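Local coordinates for protein beta-galactosidase (Marinomonas sp. ef1, PDB 6Y2K) that probably hydrolyses terminal beta-galactosides as a cold-active, hexameric glycoside hydrolase of family GH42, at residues T107-E112 against E154-A159; Q473-P478 against K500-Q505. One frame throughout, in Å; residues are numbered along the deposited sequence.

Interaction 1. Residues T107-E112 against E154-A159; sequences TFASLE and EADLAA
T107 and D156 meet because their first torsions aim the polar ends at each other: OG1 of T107 lies anti to the backbone N (chi1 165°), and CG of D156 is anti to the carbonyl carbon (chi1 -55°), which swings the carboxylate off the helix toward the turn. The two side chains approach from opposite directions, and T107 OG1 donates to D156 OD1 over a short 2.5 Å. The hydroxyl arrives on the syn side of OD1, 22° out of the carboxylate plane. T107 OG1 accepts as well, from A109 N at 3.1 Å with a nearly straight N-H, which makes an ST turn. Two bonds thus fix the rotation of the hydroxyl, inside a type I turn that S110 N closes onto T107 O. D156 OD2 is bound separately to S151 OG and A153 N, just ahead of the helix; the nearby helix N terminus would probably stabilise a negative charge on the carboxylate. Beside this polar link is a small apolar one: A109 CB lies 4.1 Å from A159 CB and 4.4 Å from A155 CB, so one methyl rests against successive helical turns. A bridging water, donating to A109 O at 2.8 Å and A155 O at 2.7 Å, completes the seam. The contact joins two connections that follow barrel strands 67-71 and 134-138: S110 is the N-cap of helix 111-128, residues 154-159 start helix 154-168, and Q218 of helix 205-233 packs against both F108 and A159.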
ATOM      1  N   THR A 107      39.942  24.337  21.404  1.00 14.95           N
ATOM      2  CA  THR A 107      39.736  23.209  22.305  1.00 15.32           C
ATOM      3  C   THR A 107      39.784  23.717  23.741  1.00 15.71           C
ATOM      4  O   THR A 107      40.638  24.543  24.089  1.00 15.90           O
ATOM      5  CB  THR A 107      40.719  22.037  22.123  1.00 15.24           C
ATOM      6  OG1 THR A 107      40.625  21.172  23.269  1.00 15.36           O
ATOM      7  CG2 THR A 107      42.175  22.495  21.945  1.00 15.13           C
ATOM      8  N   PHE A 108      38.865  23.204  24.562  1.00 15.92           N
ATOM      9  CA  PHE A 108      38.800  23.513  25.999  1.00 16.10           C
ATOM     10  C   PHE A 108      40.081  23.108  26.752  1.00 16.56           C
ATOM     11  O   PHE A 108      40.338  23.610  27.858  1.00 16.87           O
ATOM     12  CB  PHE A 108      37.612  22.785  26.647  1.00 15.98           C
ATOM     13  CG  PHE A 108      36.268  23.314  26.244  1.00 15.80           C
ATOM     14  CD1 PHE A 108      35.724  24.402  26.902  1.00 15.59           C
ATOM     15  CD2 PHE A 108      35.525  22.706  25.226  1.00 15.80           C
ATOM     16  CE1 PHE A 108      34.475  24.897  26.558  1.00 15.74           C
ATOM     17  CE2 PHE A 108      34.279  23.198  24.874  1.00 15.84           C
ATOM     18  CZ  PHE A 108      33.752  24.293  25.543  1.00 15.75           C
ATOM     19  N   ALA A 109      40.870  22.191  26.174  1.00 16.52           N
ATOM     20  CA  ALA A 109      42.131  21.745  26.783  1.00 16.57           C
ATOM     21  C   ALA A 109      43.293  22.726  26.617  1.00 16.93           C
ATOM     22  O   ALA A 109      44.322  22.557  27.278  1.00 16.55           O
ATOM     23  CB  ALA A 109      42.534  20.375  26.240  1.00 16.64           C
ATOM     24  N   SER A 110      43.142  23.725  25.741  1.00 16.78           N
ATOM     25  CA  SER A 110      44.225  24.655  25.432  1.00 17.38           C
ATOM     26  C   SER A 110      44.528  25.560  26.616  1.00 17.56           C
ATOM     27  O   SER A 110      43.719  26.405  26.973  1.00 17.42           O
ATOM     28  CB  SER A 110      43.873  25.528  24.227  1.00 17.49           C
ATOM     29  OG  SER A 110      44.898  26.480  23.981  1.00 17.41           O
ATOM     30  N   LEU A 111      45.705  25.389  27.207  1.00 17.87           N
ATOM     31  CA  LEU A 111      46.124  26.221  28.335  1.00 18.52           C
ATOM     32  C   LEU A 111      46.482  27.645  27.881  1.00 18.51           C
ATOM     33  O   LEU A 111      46.228  28.620  28.613  1.00 17.52           O
ATOM     34  CB  LEU A 111      47.286  25.565  29.074  1.00 18.97           C
ATOM     35  CG  LEU A 111      47.011  24.154  29.609  1.00 20.05           C
ATOM     36  CD1 LEU A 111      48.231  23.642  30.368  1.00 20.30           C
ATOM     37  CD2 LEU A 111      45.773  24.116  30.506  1.00 20.41           C
ATOM     38  N   GLU A 112      47.034  27.765  26.671  1.00 18.66           N
ATOM     39  CA  GLU A 112      47.328  29.074  26.093  1.00 19.24           C
ATOM     40  C   GLU A 112      46.051  29.901  25.915  1.00 18.81           C
ATOM     41  O   GLU A 112      46.023  31.074  26.284  1.00 18.55           O
ATOM     42  CB  GLU A 112      48.080  28.951  24.757  1.00 20.83           C
ATOM     43  CG  GLU A 112      49.504  28.405  24.876  1.00 22.30           C
ATOM     44  CD  GLU A 112      50.305  28.473  23.574  1.00 24.73           C
ATOM     45  OE1 GLU A 112      49.916  29.206  22.632  1.00 26.89           O
ATOM     46  OE2 GLU A 112      51.355  27.802  23.484  1.00 25.83           O
ATOM     47  N   GLU A 154      46.906  17.750  20.086  1.00 20.63           N
ATOM     48  CA  GLU A 154      47.974  17.482  21.061  1.00 22.55           C
ATOM     49  C   GLU A 154      47.605  17.966  22.461  1.00 20.04           C
ATOM     50  O   GLU A 154      47.840  17.267  23.429  1.00 19.56           O
ATOM     51  CB  GLU A 154      49.304  18.116  20.625  1.00 26.28           C
ATOM     52  CG  GLU A 154      50.517  17.674  21.450  1.00 31.37           C
ATOM     53  CD  GLU A 154      50.866  16.195  21.260  1.00 37.18           C
ATOM     54  OE1 GLU A 154      50.746  15.696  20.113  1.00 43.39           O
ATOM     55  OE2 GLU A 154      51.268  15.523  22.247  1.00 41.27           O
ATOM     56  N   ALA A 155      47.002  19.151  22.556  1.00 19.22           N
ATOM     57  CA  ALA A 155      46.597  19.708  23.855  1.00 18.37           C
ATOM     58  C   ALA A 155      45.596  18.812  24.592  1.00 17.53           C
ATOM     59  O   ALA A 155      45.662  18.685  25.812  1.00 17.64           O
ATOM     60  CB  ALA A 155      46.029  21.112  23.681  1.00 18.40           C
ATOM     61  N   ASP A 156      44.692  18.185  23.841  1.00 16.74           N
ATOM     62  CA  ASP A 156      43.698  17.280  24.414  1.00 16.36           C
ATOM     63  C   ASP A 156      44.360  16.016  24.972  1.00 16.20           C
ATOM     64  O   ASP A 156      43.967  15.516  26.023  1.00 15.28           O
ATOM     65  CB  ASP A 156      42.653  16.886  23.366  1.00 16.15           C
ATOM     66  CG  ASP A 156      41.983  18.091  22.726  1.00 16.04           C
ATOM     67  OD1 ASP A 156      41.179  18.736  23.430  1.00 15.91           O
ATOM     68  OD2 ASP A 156      42.268  18.376  21.533  1.00 15.20           O
ATOM     69  N   LEU A 157      45.354  15.503  24.254  1.00 16.68           N
ATOM     70  CA  LEU A 157      46.080  14.304  24.686  1.00 17.60           C
ATOM     71  C   LEU A 157      46.906  14.589  25.933  1.00 17.67           C
ATOM     72  O   LEU A 157      46.958  13.759  26.841  1.00 18.10           O
ATOM     73  CB  LEU A 157      46.986  13.788  23.579  1.00 18.35           C
ATOM     74  CG  LEU A 157      47.767  12.493  23.864  1.00 18.77           C
ATOM     75  CD1 LEU A 157      46.863  11.399  24.393  1.00 19.08           C
ATOM     76  CD2 LEU A 157      48.452  12.049  22.589  1.00 19.87           C
ATOM     77  N   ALA A 158      47.541  15.763  25.967  1.00 17.96           N
ATOM     78  CA  ALA A 158      48.342  16.178  27.113  1.00 18.01           C
ATOM     79  C   ALA A 158      47.481  16.275  28.369  1.00 18.07           C
ATOM     80  O   ALA A 158      47.857  15.755  29.421  1.00 17.62           O
ATOM     81  CB  ALA A 158      49.044  17.499  26.832  1.00 18.44           C
ATOM     82  N   ALA A 159      46.319  16.918  28.247  1.00 17.95           N
ATOM     83  CA  ALA A 159      45.373  17.006  29.362  1.00 18.09           C
ATOM     84  C   ALA A 159      44.846  15.631  29.796  1.00 17.54           C
ATOM     85  O   ALA A 159      44.675  15.384  30.993  1.00 18.11           O
ATOM     86  CB  ALA A 159      44.216  17.934  29.009  1.00 18.39           C
TER
HETATM   87  O   HOH W   1      46.422  20.666  27.496  1.00 21.86           O

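Interaction 2. Residues Q473-P478 against K500-Q505; sequences QAHITP and KTETYQ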
ATOM      1  N   GLN A 473      19.969   3.745  34.494  1.00 16.10           N
ATOM      2  CA  GLN A 473      21.046   4.256  35.346  1.00 16.64           C
ATOM      3  C   GLN A 473      22.185   3.235  35.319  1.00 16.41           C
ATOM      4  O   GLN A 473      22.324   2.417  36.222  1.00 16.05           O
ATOM      5  CB  GLN A 473      20.513   4.510  36.764  1.00 16.74           C
ATOM      6  CG  GLN A 473      21.452   5.271  37.687  1.00 17.52           C
ATOM      7  CD  GLN A 473      21.818   6.679  37.214  1.00 18.11           C
ATOM      8  OE1 GLN A 473      21.028   7.311  36.521  1.00 21.46           O
ATOM      9  NE2 GLN A 473      22.995   7.162  37.564  1.00 17.00           N
ATOM     10  N   ALA A 474      22.977   3.295  34.247  1.00 16.69           N
ATOM     11  CA  ALA A 474      23.934   2.235  33.877  1.00 16.91           C
ATOM     12  C   ALA A 474      24.880   1.857  35.014  1.00 17.08           C
ATOM     13  O   ALA A 474      24.977   0.686  35.378  1.00 16.86           O
ATOM     14  CB  ALA A 474      24.713   2.637  32.631  1.00 16.84           C
ATOM     15  N   HIS A 475      25.546   2.858  35.581  1.00 17.59           N
ATOM     16  CA  HIS A 475      26.322   2.685  36.806  1.00 18.01           C
ATOM     17  C   HIS A 475      25.617   3.333  37.993  1.00 18.44           C
ATOM     18  O   HIS A 475      25.215   4.496  37.917  1.00 18.42           O
ATOM     19  CB  HIS A 475      27.726   3.287  36.656  1.00 18.19           C
ATOM     20  CG  HIS A 475      28.538   3.230  37.915  1.00 18.03           C
ATOM     21  ND1 HIS A 475      28.886   2.039  38.518  1.00 18.56           N
ATOM     22  CD2 HIS A 475      29.046   4.210  38.698  1.00 17.96           C
ATOM     23  CE1 HIS A 475      29.585   2.292  39.612  1.00 18.54           C
ATOM     24  NE2 HIS A 475      29.689   3.601  39.746  1.00 18.46           N
ATOM     25  N   ILE A 476      25.486   2.565  39.074  1.00 18.59           N
ATOM     26  CA  ILE A 476      24.928   3.030  40.339  1.00 19.09           C
ATOM     27  C   ILE A 476      26.101   3.164  41.304  1.00 19.61           C
ATOM     28  O   ILE A 476      26.754   2.166  41.621  1.00 18.64           O
ATOM     29  CB  ILE A 476      23.917   2.012  40.935  1.00 18.97           C
ATOM     30  CG1 ILE A 476      22.731   1.800  39.980  1.00 18.85           C
ATOM     31  CG2 ILE A 476      23.433   2.462  42.316  1.00 18.89           C
ATOM     32  CD1 ILE A 476      21.839   0.643  40.359  1.00 18.59           C
ATOM     33  N   THR A 477      26.357   4.386  41.773  1.00 20.77           N
ATOM     34  CA  THR A 477      27.397   4.617  42.786  1.00 22.18           C
ATOM     35  C   THR A 477      26.949   3.992  44.110  1.00 22.79           C
ATOM     36  O   THR A 477      25.750   3.830  44.338  1.00 22.54           O
ATOM     37  CB  THR A 477      27.677   6.110  43.030  1.00 22.16           C
ATOM     38  OG1 THR A 477      26.473   6.767  43.445  1.00 22.48           O
ATOM     39  CG2 THR A 477      28.204   6.782  41.773  1.00 23.13           C
ATOM     40  N   PRO A 478      27.903   3.619  44.983  1.00 24.34           N
ATOM     41  CA  PRO A 478      27.483   3.120  46.303  1.00 24.68           C
ATOM     42  C   PRO A 478      26.618   4.120  47.080  1.00 24.62           C
ATOM     43  O   PRO A 478      25.746   3.714  47.853  1.00 25.39           O
ATOM     44  CB  PRO A 478      28.818   2.874  47.021  1.00 25.22           C
ATOM     45  CG  PRO A 478      29.784   2.611  45.913  1.00 25.22           C
ATOM     46  CD  PRO A 478      29.363   3.531  44.805  1.00 24.81           C
ATOM     47  N   LYS A 500      26.692  -1.652  34.650  1.00 17.10           N
ATOM     48  CA  LYS A 500      28.116  -1.328  34.495  1.00 17.61           C
ATOM     49  C   LYS A 500      28.742  -0.837  35.796  1.00 17.88           C
ATOM     50  O   LYS A 500      28.107  -0.118  36.578  1.00 18.41           O
ATOM     51  CB  LYS A 500      28.334  -0.246  33.419  1.00 17.37           C
ATOM     52  CG  LYS A 500      27.806  -0.570  32.028  1.00 17.30           C
ATOM     53  CD  LYS A 500      28.574  -1.691  31.355  1.00 17.43           C
ATOM     54  CE  LYS A 500      27.940  -2.092  30.032  1.00 17.73           C
ATOM     55  NZ  LYS A 500      28.535  -3.342  29.488  1.00 17.81           N
ATOM     56  N   THR A 501      30.011  -1.191  35.991  1.00 18.64           N
ATOM     57  CA  THR A 501      30.846  -0.604  37.039  1.00 19.53           C
ATOM     58  C   THR A 501      31.292   0.815  36.620  1.00 21.02           C
ATOM     59  O   THR A 501      31.013   1.269  35.500  1.00 20.65           O
ATOM     60  CB  THR A 501      32.099  -1.466  37.297  1.00 19.72           C
ATOM     61  OG1 THR A 501      32.890  -1.521  36.105  1.00 19.98           O
ATOM     62  CG2 THR A 501      31.720  -2.903  37.739  1.00 19.33           C
ATOM     63  N   GLU A 502      31.992   1.506  37.518  1.00 21.24           N
ATOM     64  CA  GLU A 502      32.528   2.843  37.229  1.00 22.17           C
ATOM     65  C   GLU A 502      33.512   2.852  36.046  1.00 21.80           C
ATOM     66  O   GLU A 502      33.588   3.845  35.316  1.00 20.96           O
ATOM     67  CB  GLU A 502      33.212   3.441  38.476  1.00 23.52           C
ATOM     68  CG  GLU A 502      33.273   4.979  38.509  1.00 24.64           C
ATOM     69  CD  GLU A 502      34.370   5.624  37.654  1.00 25.31           C
ATOM     70  OE1 GLU A 502      35.420   5.000  37.403  1.00 24.58           O
ATOM     71  OE2 GLU A 502      34.181   6.792  37.243  1.00 28.26           O
ATOM     72  N   THR A 503      34.241   1.750  35.857  1.00 21.09           N
ATOM     73  CA  THR A 503      35.306   1.668  34.857  1.00 22.32           C
ATOM     74  C   THR A 503      34.915   0.852  33.606  1.00 20.75           C
ATOM     75  O   THR A 503      35.794   0.341  32.912  1.00 20.64           O
ATOM     76  CB  THR A 503      36.581   1.071  35.499  1.00 24.23           C
ATOM     77  OG1 THR A 503      36.324  -0.277  35.886  1.00 25.72           O
ATOM     78  CG2 THR A 503      36.985   1.866  36.745  1.00 25.94           C
ATOM     79  N   TYR A 504      33.606   0.766  33.327  1.00 19.59           N
ATOM     80  CA  TYR A 504      33.048   0.095  32.155  1.00 18.70           C
ATOM     81  C   TYR A 504      33.311  -1.423  32.171  1.00 18.54           C
ATOM     82  O   TYR A 504      33.850  -1.986  31.224  1.00 18.25           O
ATOM     83  CB  TYR A 504      33.530   0.762  30.849  1.00 18.13           C
ATOM     84  CG  TYR A 504      32.453   0.894  29.785  1.00 17.84           C
ATOM     85  CD1 TYR A 504      31.721  -0.213  29.353  1.00 17.47           C
ATOM     86  CD2 TYR A 504      32.173   2.135  29.199  1.00 17.69           C
ATOM     87  CE1 TYR A 504      30.736  -0.089  28.381  1.00 17.28           C
ATOM     88  CE2 TYR A 504      31.189   2.266  28.232  1.00 17.26           C
ATOM     89  CZ  TYR A 504      30.472   1.152  27.820  1.00 17.07           C
ATOM     90  OH  TYR A 504      29.488   1.287  26.870  1.00 16.42           O
ATOM     91  N   GLN A 505      32.922  -2.073  33.267  1.00 18.61           N
ATOM     92  CA  GLN A 505      32.914  -3.532  33.334  1.00 19.28           C
ATOM     93  C   GLN A 505      31.558  -4.025  33.808  1.00 19.33           C
ATOM     94  O   GLN A 505      30.798  -3.270  34.414  1.00 19.14           O
ATOM     95  CB  GLN A 505      34.006  -4.066  34.271  1.00 19.43           C
ATOM     96  CG  GLN A 505      35.428  -3.686  33.871  1.00 19.82           C
ATOM     97  CD  GLN A 505      36.496  -4.464  34.630  1.00 20.73           C
ATOM     98  OE1 GLN A 505      36.239  -5.555  35.148  1.00 20.47           O
ATOM     99  NE2 GLN A 505      37.714  -3.913  34.676  1.00 20.18           N
TER
HETATM  100  O   HOH W   2      26.307  -0.250  38.786  1.00 18.73           O
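The imidazole of H475 stands against the backbone of K500-E502, with a hydrogen bond at its edge and packing over a face. With CG anti to the backbone N (chi1 176°), the ring reaches across to the facing loop, and ND1 donates to K500 O at 3.0 Å; the N-H...O angle is 149°, and that oxygen sits close to the ring plane. Over one face lies E502 N, 3.2 Å above the plane and displaced toward the rim. E502 CB is on the same side, 4.1 Å from the ring centroid, a CH-pi contact. From there the E502 chain bends away, leaving its carboxylate plane at 85° to the ring. On the opposite face T477 N approaches, again near the rim, so the ring is held between the two loops. K500 O also accepts from a water that is in turn bound by I476 N, and H475 CA makes a CA-H...O contact with K500 O at 3.3 Å. One residue before H475, the backbones are joined directly, K500 N donating to A474 O at 3.0 Å. A phenylalanine in place of H475 would probably keep a ring beside E502 but leave K500 O without its side-chain donor and the ring freer to turn. Both loops follow adjacent parallel strands, 467-470 and 490-493, with helix 478-486 between them as a beta-alpha-beta unit. The polar ends of E502 and K500 lead away from this contact: E502 forms a salt bridge with K167 of helix 154-168, while K500 NZ bonds Q363 of the second subunit.

Overall arrangement
From the N terminus, interaction 1 comes first and closes a loop of 41 residues that holds most of helix 111-128 and barrel strand 134-138. Interaction 2 follows, closing a shorter loop of 21 residues through helix 478-486 and strand 490-493. The two are in series, neither nested nor crossed, with centres 28 Å apart and nearest atoms about 15 Å apart. They belong to different parts of the fold, the TIM barrel and the trimerisation domain. Helix 154-168 spans the distance: its first turns take part in interaction 1, and K167 near its far end meets E502 of interaction 2. Helix 205-233 likewise touches both, through Q218 and R213.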